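Local structure of cytochrome c2 iso-2 (Rhodospirillum centenum, 1JDL) at residues D38-T43 against G60-P65; D74-L79 against K93-M98; G3-G8 against V111-K116. The protein carries electrons on a covalently bound heme c, donating them to oxidized bacteriochlorophyll in the photophosphorylation pathway of purple photosynthetic bacteria. All coordinates share one frame; numbering follows the deposited sequence.

Contact 1: D38-T43 against G60-P65. With HEM (protoporphyrin IX containing Fe), chain B.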
# COMPACT_ATOMS: atom_id res chain seq x y z
N ASP A 38 8.24 4.93 0.02
CA ASP A 38 8.53 6.10 -0.82
C ASP A 38 8.40 5.80 -2.31
O ASP A 38 8.75 6.63 -3.15
CB ASP A 38 9.93 6.64 -0.52
CG ASP A 38 10.20 7.96 -1.22
OD1 ASP A 38 9.45 8.92 -0.97
OD2 ASP A 38 11.16 8.02 -2.01
N ARG A 39 7.91 4.61 -2.64
CA ARG A 39 7.72 4.21 -4.03
C ARG A 39 6.42 4.82 -4.56
O ARG A 39 5.43 4.89 -3.83
CB ARG A 39 7.64 2.67 -4.13
CG ARG A 39 7.60 2.11 -5.56
CD ARG A 39 7.70 0.58 -5.57
NE ARG A 39 6.44 -0.09 -5.25
CZ ARG A 39 6.35 -1.36 -4.87
NH1 ARG A 39 7.45 -2.10 -4.74
NH2 ARG A 39 5.16 -1.91 -4.62
N GLN A 40 6.42 5.28 -5.81
CA GLN A 40 5.21 5.86 -6.38
C GLN A 40 4.16 4.75 -6.46
O GLN A 40 4.48 3.62 -6.85
CB GLN A 40 5.47 6.39 -7.79
CG GLN A 40 4.24 7.00 -8.46
CD GLN A 40 4.50 7.43 -9.89
OE1 GLN A 40 5.47 8.14 -10.16
NE2 GLN A 40 3.64 7.02 -10.81
N ALA A 41 2.92 5.05 -6.08
CA ALA A 41 1.87 4.05 -6.11
C ALA A 41 1.64 3.56 -7.54
O ALA A 41 1.72 4.33 -8.49
CB ALA A 41 0.56 4.63 -5.54
N GLY A 42 1.37 2.26 -7.68
CA GLY A 42 1.10 1.68 -8.98
C GLY A 42 2.24 1.55 -9.96
O GLY A 42 2.03 1.65 -11.17
N THR A 43 3.45 1.31 -9.47
CA THR A 43 4.60 1.18 -10.36
C THR A 43 5.43 -0.09 -10.19
O THR A 43 6.49 -0.21 -10.79
CB THR A 43 5.56 2.38 -10.21
OG1 THR A 43 6.05 2.44 -8.86
CG2 THR A 43 4.85 3.68 -10.56
N GLY A 60 0.65 11.83 -7.95
CA GLY A 60 1.65 12.16 -6.94
C GLY A 60 1.75 11.31 -5.69
O GLY A 60 2.58 11.58 -4.82
N LEU A 61 0.93 10.26 -5.59
CA LEU A 61 0.98 9.43 -4.40
C LEU A 61 2.21 8.53 -4.31
O LEU A 61 2.47 7.71 -5.20
CB LEU A 61 -0.29 8.57 -4.30
CG LEU A 61 -0.35 7.63 -3.09
CD1 LEU A 61 -0.29 8.43 -1.78
CD2 LEU A 61 -1.63 6.80 -3.17
N HIS A 62 2.97 8.70 -3.23
CA HIS A 62 4.15 7.89 -2.96
C HIS A 62 3.87 7.26 -1.61
O HIS A 62 3.25 7.89 -0.74
CB HIS A 62 5.40 8.77 -2.92
CG HIS A 62 5.76 9.33 -4.26
ND1 HIS A 62 6.77 8.81 -5.04
CD2 HIS A 62 5.19 10.32 -4.99
CE1 HIS A 62 6.80 9.44 -6.20
NE2 HIS A 62 5.86 10.36 -6.20
N TRP A 63 4.31 6.02 -1.42
CA TRP A 63 4.04 5.33 -0.16
C TRP A 63 4.97 5.64 1.00
O TRP A 63 5.78 4.81 1.42
CB TRP A 63 3.98 3.82 -0.40
CG TRP A 63 2.79 3.42 -1.21
CD1 TRP A 63 2.80 2.80 -2.43
CD2 TRP A 63 1.41 3.66 -0.89
NE1 TRP A 63 1.51 2.63 -2.89
CE2 TRP A 63 0.64 3.15 -1.96
CE3 TRP A 63 0.76 4.25 0.19
CZ2 TRP A 63 -0.76 3.22 -1.98
CZ3 TRP A 63 -0.64 4.32 0.18
CH2 TRP A 63 -1.38 3.81 -0.91
N THR A 64 4.85 6.86 1.51
CA THR A 64 5.63 7.26 2.67
C THR A 64 5.02 6.47 3.84
O THR A 64 3.89 6.00 3.75
CB THR A 64 5.45 8.76 2.97
OG1 THR A 64 4.07 9.05 3.17
CG2 THR A 64 5.97 9.59 1.80
N PRO A 65 5.78 6.30 4.93
CA PRO A 65 5.20 5.54 6.04
C PRO A 65 3.86 6.10 6.52
O PRO A 65 2.94 5.34 6.83
CB PRO A 65 6.29 5.61 7.11
CG PRO A 65 7.08 6.85 6.74
CD PRO A 65 7.14 6.76 5.24
CHA HEM B . -1.99 -3.09 -3.00
CHB HEM B . -0.26 -3.10 1.51
CHC HEM B . -2.94 -7.00 2.50
CHD HEM B . -4.21 -7.28 -2.11
C1A HEM B . -1.32 -2.72 -1.83
C2A HEM B . -0.54 -1.51 -1.68
C3A HEM B . -0.07 -1.52 -0.41
C4A HEM B . -0.54 -2.74 0.21
CMA HEM B . 0.76 -0.45 0.27
CAA HEM B . -0.20 -0.53 -2.81
CBA HEM B . 1.08 -1.03 -3.48
CGA HEM B . 1.50 -0.24 -4.72
O1A HEM B . 0.88 0.79 -5.04
O2A HEM B . 2.48 -0.65 -5.38
C1B HEM B . -0.83 -4.19 2.15
C2B HEM B . -0.59 -4.54 3.53
C3B HEM B . -1.52 -5.49 3.84
C4B HEM B . -2.12 -5.89 2.62
CMB HEM B . 0.52 -3.96 4.40
CAB HEM B . -2.09 -5.85 5.08
CBB HEM B . -1.84 -5.24 6.45
C1C HEM B . -3.56 -7.39 1.35
C2C HEM B . -4.42 -8.54 1.22
C3C HEM B . -4.90 -8.50 -0.04
C4C HEM B . -4.14 -7.49 -0.74
CMC HEM B . -4.70 -9.59 2.29
CAC HEM B . -6.03 -9.14 -0.60
CBC HEM B . -6.94 -10.22 -0.01
C1D HEM B . -3.66 -6.21 -2.78
C2D HEM B . -3.89 -5.93 -4.18
C3D HEM B . -3.33 -4.70 -4.42
C4D HEM B . -2.74 -4.26 -3.15
CMD HEM B . -4.67 -6.78 -5.17
CAD HEM B . -3.42 -3.91 -5.73
CBD HEM B . -4.65 -3.00 -5.61
CGD HEM B . -4.98 -2.24 -6.88
O1D HEM B . -5.99 -1.51 -6.87
O2D HEM B . -4.23 -2.36 -7.87
NA HEM B . -1.34 -3.46 -0.66
NB HEM B . -1.77 -5.03 1.59
NC HEM B . -3.41 -6.73 0.14
ND HEM B . -2.94 -5.20 -2.15
FE HEM B . -2.40 -5.09 -0.25

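Contact 2: D74-L79 against K93-M98. With HEM (protoporphyrin IX containing Fe), chain B.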
# COMPACT_ATOMS: atom_id res chain seq x y z
N ASP A 74 -8.77 1.72 5.34
CA ASP A 74 -9.79 1.75 4.29
C ASP A 74 -9.09 2.21 3.01
O ASP A 74 -9.06 3.40 2.70
CB ASP A 74 -10.90 2.75 4.65
CG ASP A 74 -12.13 2.60 3.77
OD1 ASP A 74 -11.98 2.23 2.59
OD2 ASP A 74 -13.25 2.87 4.26
N PRO A 75 -8.52 1.26 2.25
CA PRO A 75 -7.82 1.57 1.00
C PRO A 75 -8.59 2.47 0.03
O PRO A 75 -8.06 3.48 -0.44
CB PRO A 75 -7.53 0.19 0.42
CG PRO A 75 -7.30 -0.63 1.65
CD PRO A 75 -8.44 -0.18 2.55
N ASN A 76 -9.83 2.11 -0.26
CA ASN A 76 -10.66 2.89 -1.18
C ASN A 76 -10.86 4.33 -0.73
O ASN A 76 -10.70 5.26 -1.53
CB ASN A 76 -12.02 2.22 -1.36
CG ASN A 76 -12.00 1.12 -2.39
OD1 ASN A 76 -12.44 -0.00 -2.13
ND2 ASN A 76 -11.50 1.44 -3.58
N ALA A 77 -11.21 4.50 0.53
CA ALA A 77 -11.44 5.84 1.07
C ALA A 77 -10.21 6.72 0.93
O ALA A 77 -10.32 7.88 0.53
CB ALA A 77 -11.86 5.75 2.54
N PHE A 78 -9.05 6.17 1.24
CA PHE A 78 -7.81 6.93 1.14
C PHE A 78 -7.50 7.36 -0.29
O PHE A 78 -7.19 8.52 -0.54
CB PHE A 78 -6.63 6.10 1.68
CG PHE A 78 -5.31 6.82 1.61
CD1 PHE A 78 -4.94 7.73 2.60
CD2 PHE A 78 -4.46 6.63 0.53
CE1 PHE A 78 -3.74 8.43 2.52
CE2 PHE A 78 -3.25 7.32 0.44
CZ PHE A 78 -2.89 8.22 1.43
N LEU A 79 -7.56 6.41 -1.22
CA LEU A 79 -7.27 6.69 -2.62
C LEU A 79 -8.24 7.68 -3.25
O LEU A 79 -7.82 8.56 -4.01
CB LEU A 79 -7.27 5.39 -3.41
CG LEU A 79 -6.14 4.42 -3.08
CD1 LEU A 79 -6.37 3.10 -3.80
CD2 LEU A 79 -4.81 5.03 -3.49
N LYS A 93 -13.81 7.42 -9.13
CA LYS A 93 -15.09 6.71 -9.16
C LYS A 93 -14.93 5.19 -9.10
O LYS A 93 -15.87 4.48 -8.74
CB LYS A 93 -15.88 7.11 -10.40
CG LYS A 93 -16.24 8.59 -10.44
CD LYS A 93 -17.03 8.96 -11.69
CE LYS A 93 -17.36 10.44 -11.71
NZ LYS A 93 -18.13 10.83 -12.93
N GLY A 94 -13.74 4.71 -9.45
CA GLY A 94 -13.50 3.27 -9.43
C GLY A 94 -13.17 2.75 -8.04
O GLY A 94 -13.28 3.47 -7.05
N SER A 95 -12.76 1.48 -7.97
CA SER A 95 -12.42 0.86 -6.70
C SER A 95 -11.10 0.09 -6.80
O SER A 95 -10.75 -0.41 -7.87
CB SER A 95 -13.54 -0.10 -6.27
OG SER A 95 -13.17 -0.83 -5.12
N THR A 96 -10.36 0.02 -5.70
CA THR A 96 -9.09 -0.70 -5.69
C THR A 96 -9.32 -2.21 -5.58
O THR A 96 -10.33 -2.66 -5.03
CB THR A 96 -8.19 -0.26 -4.50
OG1 THR A 96 -6.98 -1.03 -4.49
CG2 THR A 96 -8.91 -0.48 -3.18
N LYS A 97 -8.38 -2.99 -6.11
CA LYS A 97 -8.46 -4.44 -6.07
C LYS A 97 -8.13 -5.00 -4.70
O LYS A 97 -8.35 -6.19 -4.45
CB LYS A 97 -7.50 -5.06 -7.10
CG LYS A 97 -7.86 -4.80 -8.55
CD LYS A 97 -6.84 -5.46 -9.47
CE LYS A 97 -7.16 -5.19 -10.93
NZ LYS A 97 -6.22 -5.90 -11.84
N MET A 98 -7.59 -4.17 -3.81
CA MET A 98 -7.25 -4.64 -2.47
C MET A 98 -8.46 -4.61 -1.56
O MET A 98 -8.84 -3.54 -1.06
CB MET A 98 -6.13 -3.82 -1.85
CG MET A 98 -5.73 -4.33 -0.46
SD MET A 98 -4.17 -3.64 0.12
CE MET A 98 -4.53 -3.41 1.85
CHA HEM B . -1.99 -3.09 -3.00
CHB HEM B . -0.26 -3.10 1.51
CHC HEM B . -2.94 -7.00 2.50
CHD HEM B . -4.21 -7.28 -2.11
C1A HEM B . -1.32 -2.72 -1.83
C2A HEM B . -0.54 -1.51 -1.68
C3A HEM B . -0.07 -1.52 -0.41
C4A HEM B . -0.54 -2.74 0.21
CMA HEM B . 0.76 -0.45 0.27
CAA HEM B . -0.20 -0.53 -2.81
CBA HEM B . 1.08 -1.03 -3.48
CGA HEM B . 1.50 -0.24 -4.72
O1A HEM B . 0.88 0.79 -5.04
O2A HEM B . 2.48 -0.65 -5.38
C1B HEM B . -0.83 -4.19 2.15
C2B HEM B . -0.59 -4.54 3.53
C3B HEM B . -1.52 -5.49 3.84
C4B HEM B . -2.12 -5.89 2.62
CMB HEM B . 0.52 -3.96 4.40
CAB HEM B . -2.09 -5.85 5.08
CBB HEM B . -1.84 -5.24 6.45
C1C HEM B . -3.56 -7.39 1.35
C2C HEM B . -4.42 -8.54 1.22
C3C HEM B . -4.90 -8.50 -0.04
C4C HEM B . -4.14 -7.49 -0.74
CMC HEM B . -4.70 -9.59 2.29
CAC HEM B . -6.03 -9.14 -0.60
CBC HEM B . -6.94 -10.22 -0.01
C1D HEM B . -3.66 -6.21 -2.78
C2D HEM B . -3.89 -5.93 -4.18
C3D HEM B . -3.33 -4.70 -4.42
C4D HEM B . -2.74 -4.26 -3.15
CMD HEM B . -4.67 -6.78 -5.17
CAD HEM B . -3.42 -3.91 -5.73
CBD HEM B . -4.65 -3.00 -5.61
CGD HEM B . -4.98 -2.24 -6.88
O1D HEM B . -5.99 -1.51 -6.87
O2D HEM B . -4.23 -2.36 -7.87
NA HEM B . -1.34 -3.46 -0.66
NB HEM B . -1.77 -5.03 1.59
NC HEM B . -3.41 -6.73 0.14
ND HEM B . -2.94 -5.20 -2.15
FE HEM B . -2.40 -5.09 -0.25

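Contact 3: G3-G8 against V111-K116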
# COMPACT_ATOMS: atom_id res chain seq x y z
N GLY A 3 6.62 2.22 16.19
CA GLY A 3 6.32 0.88 15.59
C GLY A 3 7.39 -0.15 15.89
O GLY A 3 8.58 0.16 15.91
N ASP A 4 6.96 -1.39 16.11
CA ASP A 4 7.87 -2.49 16.42
C ASP A 4 7.92 -3.48 15.26
O ASP A 4 6.95 -4.19 14.99
CB ASP A 4 7.39 -3.22 17.68
CG ASP A 4 8.20 -4.47 17.99
OD1 ASP A 4 7.81 -5.21 18.91
OD2 ASP A 4 9.22 -4.71 17.31
N PRO A 5 9.06 -3.54 14.55
CA PRO A 5 9.21 -4.45 13.41
C PRO A 5 9.08 -5.93 13.77
O PRO A 5 8.65 -6.74 12.94
CB PRO A 5 10.58 -4.10 12.85
CG PRO A 5 11.33 -3.61 14.07
CD PRO A 5 10.29 -2.77 14.76
N ALA A 6 9.44 -6.29 15.00
CA ALA A 6 9.34 -7.67 15.45
C ALA A 6 7.87 -8.08 15.47
O ALA A 6 7.51 -9.17 15.02
CB ALA A 6 9.95 -7.82 16.84
N LYS A 7 7.03 -7.21 16.01
CA LYS A 7 5.60 -7.48 16.06
C LYS A 7 5.03 -7.29 14.65
O LYS A 7 4.09 -7.98 14.25
CB LYS A 7 4.90 -6.52 17.02
CG LYS A 7 3.40 -6.73 17.11
CD LYS A 7 3.07 -8.14 17.59
CE LYS A 7 1.58 -8.42 17.54
NZ LYS A 7 1.06 -8.36 16.14
N GLY A 8 5.63 -6.37 13.91
CA GLY A 8 5.18 -6.11 12.55
C GLY A 8 5.25 -7.34 11.67
O GLY A 8 4.40 -7.53 10.79
N VAL A 111 3.29 -3.04 11.31
CA VAL A 111 3.51 -3.63 10.00
C VAL A 111 4.32 -2.68 9.12
O VAL A 111 5.14 -3.11 8.31
CB VAL A 111 2.17 -4.03 9.32
CG1 VAL A 111 1.45 -2.81 8.79
CG2 VAL A 111 2.44 -5.05 8.22
N VAL A 112 4.11 -1.37 9.29
CA VAL A 112 4.87 -0.39 8.52
C VAL A 112 6.33 -0.40 8.98
O VAL A 112 7.25 -0.26 8.17
CB VAL A 112 4.26 1.02 8.66
CG1 VAL A 112 5.18 2.07 8.07
CG2 VAL A 112 2.91 1.06 7.96
N ALA A 113 6.55 -0.57 10.28
CA ALA A 113 7.91 -0.63 10.80
C ALA A 113 8.62 -1.83 10.19
O ALA A 113 9.82 -1.79 9.90
CB ALA A 113 7.89 -0.75 12.33
N TYR A 114 7.86 -2.90 9.97
CA TYR A 114 8.40 -4.12 9.37
C TYR A 114 8.75 -3.87 7.90
O TYR A 114 9.82 -4.25 7.42
CB TYR A 114 7.38 -5.25 9.49
CG TYR A 114 7.78 -6.54 8.80
CD1 TYR A 114 8.87 -7.28 9.25
CD2 TYR A 114 7.08 -7.00 7.70
CE1 TYR A 114 9.25 -8.46 8.62
CE2 TYR A 114 7.44 -8.18 7.06
CZ TYR A 114 8.53 -8.90 7.52
OH TYR A 114 8.89 -10.07 6.89
N LEU A 115 7.84 -3.21 7.19
CA LEU A 115 8.04 -2.92 5.77
C LEU A 115 9.23 -2.00 5.54
O LEU A 115 9.89 -2.08 4.50
CB LEU A 115 6.79 -2.28 5.17
CG LEU A 115 5.57 -3.20 5.03
CD1 LEU A 115 4.36 -2.39 4.57
CD2 LEU A 115 5.89 -4.31 4.04
N LYS A 116 9.51 -1.12 6.50
CA LYS A 116 10.62 -0.18 6.38
C LYS A 116 11.96 -0.90 6.34
O LYS A 116 12.95 -0.35 5.85
CB LYS A 116 10.61 0.81 7.54
CG LYS A 116 9.45 1.79 7.51
CD LYS A 116 9.56 2.82 8.64
CE LYS A 116 10.63 3.87 8.35
NZ LYS A 116 11.99 3.30 8.22

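Contact 1: D38-T43 against G60-P65
Heme propionate oxygen O1A is gripped from both segments: Trp63 NE1 donates to it at 2.9 Å, and Gly42 N donates to the same O1A at 3.1 Å. The propionate's other oxygen, O2A, which lies in the plane of the Arg39 guanidinium at its edge, accepts from Arg39 NH2. A bend at chi3 (80°) turns the otherwise extended Arg39 chain to that oxygen. The positive guanidinium would offset the propionate's charge, while indole offers one N-H on a large apolar plate, with heme methyl CMA above its plane, over the centre of the ring. Backbone bonds fix the donors: Ala41 N to Leu61 O, Trp63 N to Arg39 O at 2.9 Å, and Asp38 N to Trp63 O, where the donor stands above the carbonyl plane. Ala41 is small enough to bring CB within 3.5 Å of Trp63 NE1, with Leu61 CD2 also beside that methyl. Toward the surface, Gln40 CG lies over one face of the His62 imidazole, near its rim, and His62 ND1 makes a weak hydrogen bond to Asp38 O. Leu61 and Trp63 reach Phe78 of helix 75-85, Ala41 touches Asn53 of helix 51-58, and Thr64 caps helix 65-71 through Asn67 N.

Contact 2: D74-L79 against K93-M98
Pro75 CG, on helix 75-85, meets Met98 CE, on the loop that carries this axial ligand, at 3.9 Å, the two side chains crossing at about a right angle. The other apolar contacts are of Pro75 CB with Thr96 CG2 and of Leu79 CD1 with Thr96 CB, the latter at 3.9 Å. Proline suits the first turn of the helix, where its nitrogen needs no hydrogen, and its rigid ring offers a firm surface to the methionine methyl. Within the start of that helix, Asp74 OD1 caps Ala77 N.

The polar contacts surround Thr96. OG1, placed opposite the backbone N (chi1 178°), lies 2.6 Å from heme O1D, to which it donates, and accepts from Met98 N in an ST turn. Lys97 N donates to the same O1D at 2.9 Å, so two groups hold one propionate oxygen. An alanine in place of Thr96 is likely to leave O1D without its hydroxyl donor and Met98 N without its acceptor, and to open a gap beside Pro75 and Asn76, where CG2 had been. Nearby, the carboxamide of Asn76 lies against Ser95 OG and the backbone of Thr96.

The metal bond completes the set: Met98 SD binds the heme iron at 2.3 Å, and His19 NE2 supplies the other axial ligand. A neutral thioether is a soft donor that favours ferrous iron, consistent with the high potentials of c-type cytochromes with His/Met ligation. The threonine bonds and proline contact probably limit how far this ligand can move.

Contact 3: G3-G8 against V111-K116
Gly3 meets helix 105-115 through its carbonyl carbon, which lies 3.6 Å from Ala113 CB. A side chain on this glycine would crowd that methyl. Asp4 follows as the N-cap of helix 5-11: its OD2 accepts from Ala6 N at 2.8 Å, from above the carboxylate plane. Pro5, in the first helical turn, sets its ring CD 4.0 Å from Ala113 CB, while its carbonyl O approaches Tyr114 CD1 at 3.7 Å. Alanine suits position 113 because a single methyl fits against Gly3 and Pro5 without pushing the chains apart. Gly8 brings the helix backbones closest, its CA 3.9 Å from Val111 CA. Its C lies 3.7 Å from Tyr114 CB, and a methyl on Gly8 would clash there. With CG anti to the backbone N (chi1 175°), the Tyr114 ring extends past Gly8 to meet Phe12 and, edge to face, Phe118. This is the crossing of N- and C-terminal helices characteristic of cytochrome c. Between residues 3-8 and 111-116 the association is by van der Waals contact, which depends on glycine and alanine leaving the backbones free to come close; a polar tie lies just outside, where Asp4 N donates to Asp110 OD1.

In the fold
Contact 3 joins the two ends of the chain, and the loop it closes contains contact 1 and then contact 2 in series. Contacts 1 and 2 lie with centres about 15 Å apart and share the heme, each holding one of its propionates; they also touch directly, Leu61 packing on Phe78 and Leu79 of helix 75-85, and Trp63 on Phe78. Contact 3 is about 18 Å from contact 1 between centres, joined to it by Pro65 against Val112, and about 23 Å from contact 2, across the chain's centre. In this single domain of helices and long loops, without strands, the pairing of helices 5-11 and 105-115 thus encloses the segments that bind the electron-carrying heme.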